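Local coordinates for protein angiotensin-converting enzyme (Anopheles gambiae, PDB 6S1Y) that probably cleaves peptides as a zinc-dependent metallopeptidase of the angiotensin-converting enzyme family, at residues I214-V225 and Y422-P433. Sequence-based numbering, arbitrary orientation.
Sequences IRPLYEQLHAYV and YRAGVTKLVFLP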
loop_
_atom_site.group_PDB
_atom_site.type_symbol
_atom_site.label_atom_id
_atom_site.label_comp_id
_atom_site.label_asym_id
_atom_site.label_seq_id
_atom_site.Cartn_x
_atom_site.Cartn_y
_atom_site.Cartn_z
ATOM N N ILE A 214 6.053 0.609 18.199
ATOM C CA ILE A 214 6.157 -0.657 17.477
ATOM C C ILE A 214 7.528 -1.316 17.662
ATOM O O ILE A 214 7.627 -2.547 17.722
ATOM C CB ILE A 214 5.849 -0.343 16.000
ATOM C CG1 ILE A 214 4.357 -0.031 15.854
ATOM C CG2 ILE A 214 6.284 -1.441 15.058
ATOM C CD1 ILE A 214 3.485 -1.040 16.478
ATOM N N ARG A 215 8.587 -0.519 17.792
ATOM C CA ARG A 215 9.949 -1.040 17.698
ATOM C C ARG A 215 10.228 -2.224 18.618
ATOM O O ARG A 215 10.805 -3.213 18.142
ATOM C CB ARG A 215 10.945 0.105 17.958
ATOM C CG ARG A 215 12.408 -0.294 17.824
ATOM C CD ARG A 215 13.394 0.773 18.398
ATOM N NE ARG A 215 13.021 1.155 19.759
ATOM C CZ ARG A 215 13.236 0.392 20.836
ATOM N NH1 ARG A 215 12.841 0.808 22.030
ATOM N NH2 ARG A 215 13.832 -0.784 20.719
ATOM N N PRO A 216 9.851 -2.220 19.898
ATOM C CA PRO A 216 10.234 -3.364 20.739
ATOM C C PRO A 216 9.617 -4.652 20.248
ATOM O O PRO A 216 10.250 -5.718 20.281
ATOM C CB PRO A 216 9.729 -2.972 22.142
ATOM C CG PRO A 216 9.557 -1.488 22.088
ATOM C CD PRO A 216 9.109 -1.209 20.665
ATOM N N LEU A 217 8.374 -4.579 19.785
ATOM C CA LEU A 217 7.718 -5.764 19.251
ATOM C C LEU A 217 8.377 -6.181 17.943
ATOM O O LEU A 217 8.730 -7.352 17.753
ATOM C CB LEU A 217 6.214 -5.478 19.094
ATOM C CG LEU A 217 5.653 -4.842 20.404
ATOM C CD1 LEU A 217 5.835 -3.307 20.535
ATOM C CD2 LEU A 217 4.183 -5.186 20.646
ATOM N N TYR A 218 8.597 -5.220 17.040
ATOM C CA TYR A 218 9.255 -5.555 15.791
ATOM C C TYR A 218 10.637 -6.169 16.039
ATOM O O TYR A 218 11.048 -7.097 15.333
ATOM C CB TYR A 218 9.373 -4.328 14.905
ATOM C CG TYR A 218 10.170 -4.654 13.650
ATOM C CD1 TYR A 218 9.609 -5.415 12.651
ATOM C CD2 TYR A 218 11.498 -4.232 13.493
ATOM C CE1 TYR A 218 10.306 -5.755 11.526
ATOM C CE2 TYR A 218 12.214 -4.558 12.341
ATOM C CZ TYR A 218 11.593 -5.329 11.356
ATOM O OH TYR A 218 12.248 -5.690 10.204
ATOM N N GLU A 219 11.373 -5.688 17.047
ATOM C CA GLU A 219 12.722 -6.225 17.232
ATOM C C GLU A 219 12.684 -7.644 17.794
ATOM O O GLU A 219 13.524 -8.474 17.424
ATOM C CB GLU A 219 13.562 -5.273 18.102
ATOM C CG GLU A 219 13.845 -3.956 17.326
ATOM C CD GLU A 219 14.766 -2.951 18.036
ATOM O OE1 GLU A 219 15.357 -2.146 17.293
ATOM O OE2 GLU A 219 14.876 -2.954 19.291
ATOM N N GLN A 220 11.720 -7.968 18.650
ATOM C CA GLN A 220 11.577 -9.350 19.076
ATOM C C GLN A 220 11.240 -10.264 17.902
ATOM O O GLN A 220 11.773 -11.370 17.801
ATOM C CB GLN A 220 10.510 -9.453 20.170
ATOM C CG GLN A 220 10.891 -8.735 21.471
ATOM C CD GLN A 220 12.124 -9.336 22.116
ATOM O OE1 GLN A 220 12.253 -10.554 22.212
ATOM N NE2 GLN A 220 13.041 -8.475 22.553
ATOM N N LEU A 221 10.368 -9.829 16.994
ATOM C CA LEU A 221 9.964 -10.693 15.880
ATOM C C LEU A 221 11.111 -10.873 14.906
ATOM O O LEU A 221 11.422 -11.996 14.491
ATOM C CB LEU A 221 8.765 -10.088 15.159
ATOM C CG LEU A 221 8.197 -10.920 14.012
ATOM C CD1 LEU A 221 7.751 -12.316 14.510
ATOM C CD2 LEU A 221 7.006 -10.191 13.351
ATOM N N HIS A 222 11.727 -9.751 14.496
ATOM C CA HIS A 222 12.962 -9.784 13.727
ATOM C C HIS A 222 13.967 -10.760 14.314
ATOM O O HIS A 222 14.623 -11.505 13.579
ATOM C CB HIS A 222 13.555 -8.377 13.696
ATOM C CG HIS A 222 14.904 -8.295 13.066
ATOM N ND1 HIS A 222 16.036 -8.775 13.680
ATOM C CD2 HIS A 222 15.298 -7.785 11.877
ATOM C CE1 HIS A 222 17.070 -8.585 12.885
ATOM N NE2 HIS A 222 16.651 -7.980 11.789
ATOM N N ALA A 223 14.113 -10.769 15.636
ATOM C CA ALA A 223 15.121 -11.635 16.252
ATOM C C ALA A 223 14.755 -13.106 16.108
ATOM O O ALA A 223 15.625 -13.956 15.912
ATOM C CB ALA A 223 15.285 -11.266 17.719
ATOM N N TYR A 224 13.470 -13.435 16.212
ATOM C CA TYR A 224 13.062 -14.830 16.048
ATOM C C TYR A 224 13.248 -15.288 14.608
ATOM O O TYR A 224 13.808 -16.356 14.352
ATOM C CB TYR A 224 11.615 -15.006 16.493
ATOM C CG TYR A 224 11.188 -16.463 16.518
ATOM C CD1 TYR A 224 11.485 -17.257 17.609
ATOM C CD2 TYR A 224 10.548 -17.047 15.431
ATOM C CE1 TYR A 224 11.141 -18.592 17.640
ATOM C CE2 TYR A 224 10.166 -18.399 15.457
ATOM C CZ TYR A 224 10.470 -19.164 16.562
ATOM O OH TYR A 224 10.124 -20.482 16.607
ATOM N N VAL A 225 12.815 -14.477 13.647
ATOM C CA VAL A 225 12.978 -14.839 12.237
ATOM C C VAL A 225 14.448 -15.066 11.921
ATOM O O VAL A 225 14.820 -16.065 11.290
ATOM C CB VAL A 225 12.368 -13.754 11.326
ATOM C CG1 VAL A 225 12.672 -14.017 9.854
ATOM C CG2 VAL A 225 10.865 -13.679 11.543
ATOM N N TYR A 422 1.943 -15.674 14.836
ATOM C CA TYR A 422 3.217 -15.511 14.149
ATOM C C TYR A 422 2.999 -15.130 12.697
ATOM O O TYR A 422 3.544 -14.129 12.218
ATOM C CB TYR A 422 4.014 -16.802 14.248
ATOM C CG TYR A 422 5.340 -16.753 13.572
ATOM C CD1 TYR A 422 6.403 -16.016 14.133
ATOM C CD2 TYR A 422 5.561 -17.425 12.369
ATOM C CE1 TYR A 422 7.641 -15.960 13.512
ATOM C CE2 TYR A 422 6.806 -17.393 11.749
ATOM C CZ TYR A 422 7.839 -16.649 12.325
ATOM O OH TYR A 422 9.067 -16.588 11.728
ATOM N N ARG A 423 2.204 -15.915 11.978
ATOM C CA ARG A 423 1.898 -15.571 10.601
ATOM C C ARG A 423 1.422 -14.127 10.498
ATOM O O ARG A 423 1.895 -13.368 9.642
ATOM C CB ARG A 423 0.839 -16.521 10.031
ATOM C CG ARG A 423 0.370 -16.087 8.622
ATOM C CD ARG A 423 -0.497 -17.125 7.928
ATOM N NE ARG A 423 0.321 -18.223 7.425
ATOM C CZ ARG A 423 0.980 -18.194 6.268
ATOM N NH1 ARG A 423 0.899 -17.135 5.476
ATOM N NH2 ARG A 423 1.713 -19.238 5.903
ATOM N N ALA A 424 0.480 -13.722 11.367
ATOM C CA ALA A 424 0.003 -12.344 11.285
ATOM C C ALA A 424 1.159 -11.349 11.474
ATOM O O ALA A 424 1.254 -10.356 10.750
ATOM C CB ALA A 424 -1.108 -12.092 12.311
ATOM N N GLY A 425 2.045 -11.604 12.443
ATOM C CA GLY A 425 3.157 -10.691 12.673
ATOM C C GLY A 425 4.063 -10.541 11.466
ATOM O O GLY A 425 4.462 -9.421 11.106
ATOM N N VAL A 426 4.408 -11.657 10.821
ATOM C CA VAL A 426 5.356 -11.564 9.725
ATOM C C VAL A 426 4.679 -11.057 8.465
ATOM O O VAL A 426 5.359 -10.637 7.526
ATOM C CB VAL A 426 6.067 -12.906 9.457
ATOM C CG1 VAL A 426 6.946 -13.268 10.637
ATOM C CG2 VAL A 426 5.084 -14.034 9.178
ATOM N N THR A 427 3.349 -11.094 8.422
ATOM C CA THR A 427 2.599 -10.584 7.285
ATOM C C THR A 427 2.415 -9.082 7.394
ATOM O O THR A 427 2.601 -8.362 6.416
ATOM C CB THR A 427 1.216 -11.258 7.193
ATOM O OG1 THR A 427 1.366 -12.677 7.061
ATOM C CG2 THR A 427 0.430 -10.698 6.008
ATOM N N LYS A 428 2.039 -8.601 8.580
ATOM C CA LYS A 428 1.594 -7.223 8.767
ATOM C C LYS A 428 2.490 -6.386 9.665
ATOM O O LYS A 428 2.740 -5.227 9.353
ATOM C CB LYS A 428 0.155 -7.190 9.332
ATOM C CG LYS A 428 -0.833 -8.042 8.493
ATOM C CD LYS A 428 -2.274 -7.607 8.627
ATOM C CE LYS A 428 -2.526 -6.241 7.955
ATOM N NZ LYS A 428 -2.726 -6.250 6.465
ATOM N N LEU A 429 2.980 -6.918 10.783
ATOM C CA LEU A 429 3.703 -6.037 11.687
ATOM C C LEU A 429 5.000 -5.549 11.056
ATOM O O LEU A 429 5.353 -4.378 11.201
ATOM C CB LEU A 429 3.974 -6.729 13.016
ATOM C CG LEU A 429 4.688 -5.804 13.991
ATOM C CD1 LEU A 429 3.757 -4.702 14.458
ATOM C CD2 LEU A 429 5.201 -6.584 15.162
ATOM N N VAL A 430 5.727 -6.425 10.345
ATOM C CA VAL A 430 7.021 -6.038 9.803
ATOM C C VAL A 430 6.915 -4.954 8.734
ATOM O O VAL A 430 7.929 -4.330 8.373
ATOM C CB VAL A 430 7.762 -7.256 9.215
ATOM C CG1 VAL A 430 7.887 -8.362 10.251
ATOM C CG2 VAL A 430 7.067 -7.756 7.993
ATOM N N PHE A 431 5.724 -4.724 8.197
ATOM C CA PHE A 431 5.558 -3.772 7.092
ATOM C C PHE A 431 5.649 -2.324 7.574
ATOM O O PHE A 431 6.081 -1.441 6.820
ATOM C CB PHE A 431 4.222 -4.083 6.394
ATOM C CG PHE A 431 3.832 -3.095 5.343
ATOM C CD1 PHE A 431 4.340 -3.186 4.065
ATOM C CD2 PHE A 431 2.920 -2.104 5.625
ATOM C CE1 PHE A 431 3.987 -2.278 3.104
ATOM C CE2 PHE A 431 2.570 -1.177 4.663
ATOM C CZ PHE A 431 3.109 -1.271 3.408
ATOM N N LEU A 432 5.288 -2.053 8.810
ATOM C CA LEU A 432 5.277 -0.666 9.278
ATOM C C LEU A 432 6.644 -0.008 9.232
ATOM O O LEU A 432 6.760 1.079 8.637
ATOM C CB LEU A 432 4.668 -0.611 10.684
ATOM C CG LEU A 432 3.155 -0.845 10.598
ATOM C CD1 LEU A 432 2.674 -1.740 11.671
ATOM C CD2 LEU A 432 2.415 0.476 10.671
ATOM N N PRO A 433 7.707 -0.592 9.786
ATOM C CA PRO A 433 9.029 0.016 9.591
ATOM C C PRO A 433 9.397 0.174 8.132
ATOM O O PRO A 433 10.018 1.176 7.759
ATOM C CB PRO A 433 9.977 -0.952 10.321
ATOM C CG PRO A 433 9.054 -1.727 11.293
ATOM C CD PRO A 433 7.752 -1.821 10.593
HETATM O O HOH W 1 10.672 -4.306 8.235
#
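With CG trans to the backbone N in both residues (chi1 175° in Y218), the Y218 ring and the L221 isobutyl group extend from helix 203-233 to meet V430 and P433, and G425 and V430, respectively. The setting is a buried helix-helix crossing in the mainly helical metallopeptidase fold: the axes of 214-225 and 422-429 approach to 10.9 Å at -112°, and no direct hydrogen bond links the segments. P433 makes a CH-pi contact, its CG 3.9 Å from the centroid of the Y218 ring and 11° off the normal; H222 CB lies over the opposite face, while V430 CB meets the ring edge. L221 splits its branches. CD2 lies 3.5 Å from G425 O and also touches V430 CG1, the lack of a side chain at G425 allowing this close backbone approach, whereas CD1 packs 3.8 Å from Y422 CE1. The Y422 ring meets Y224 obliquely and carries V426 CG1 over one face; its hydroxyl hydrogen-bonds T264. L429 reaches I214 and L217 with separate methyls. Around V430 the chain passes from helix 414-429 into helix 431-447; the CB of neighbouring F431 points away from this interface, and F431 touches the bound gamma-glutamyl ligand. Y218 OH, also hydrogen-bonded to S467 O, accepts from a water at 2.9 Å, and that same water donates to V430 O at 2.7 Å.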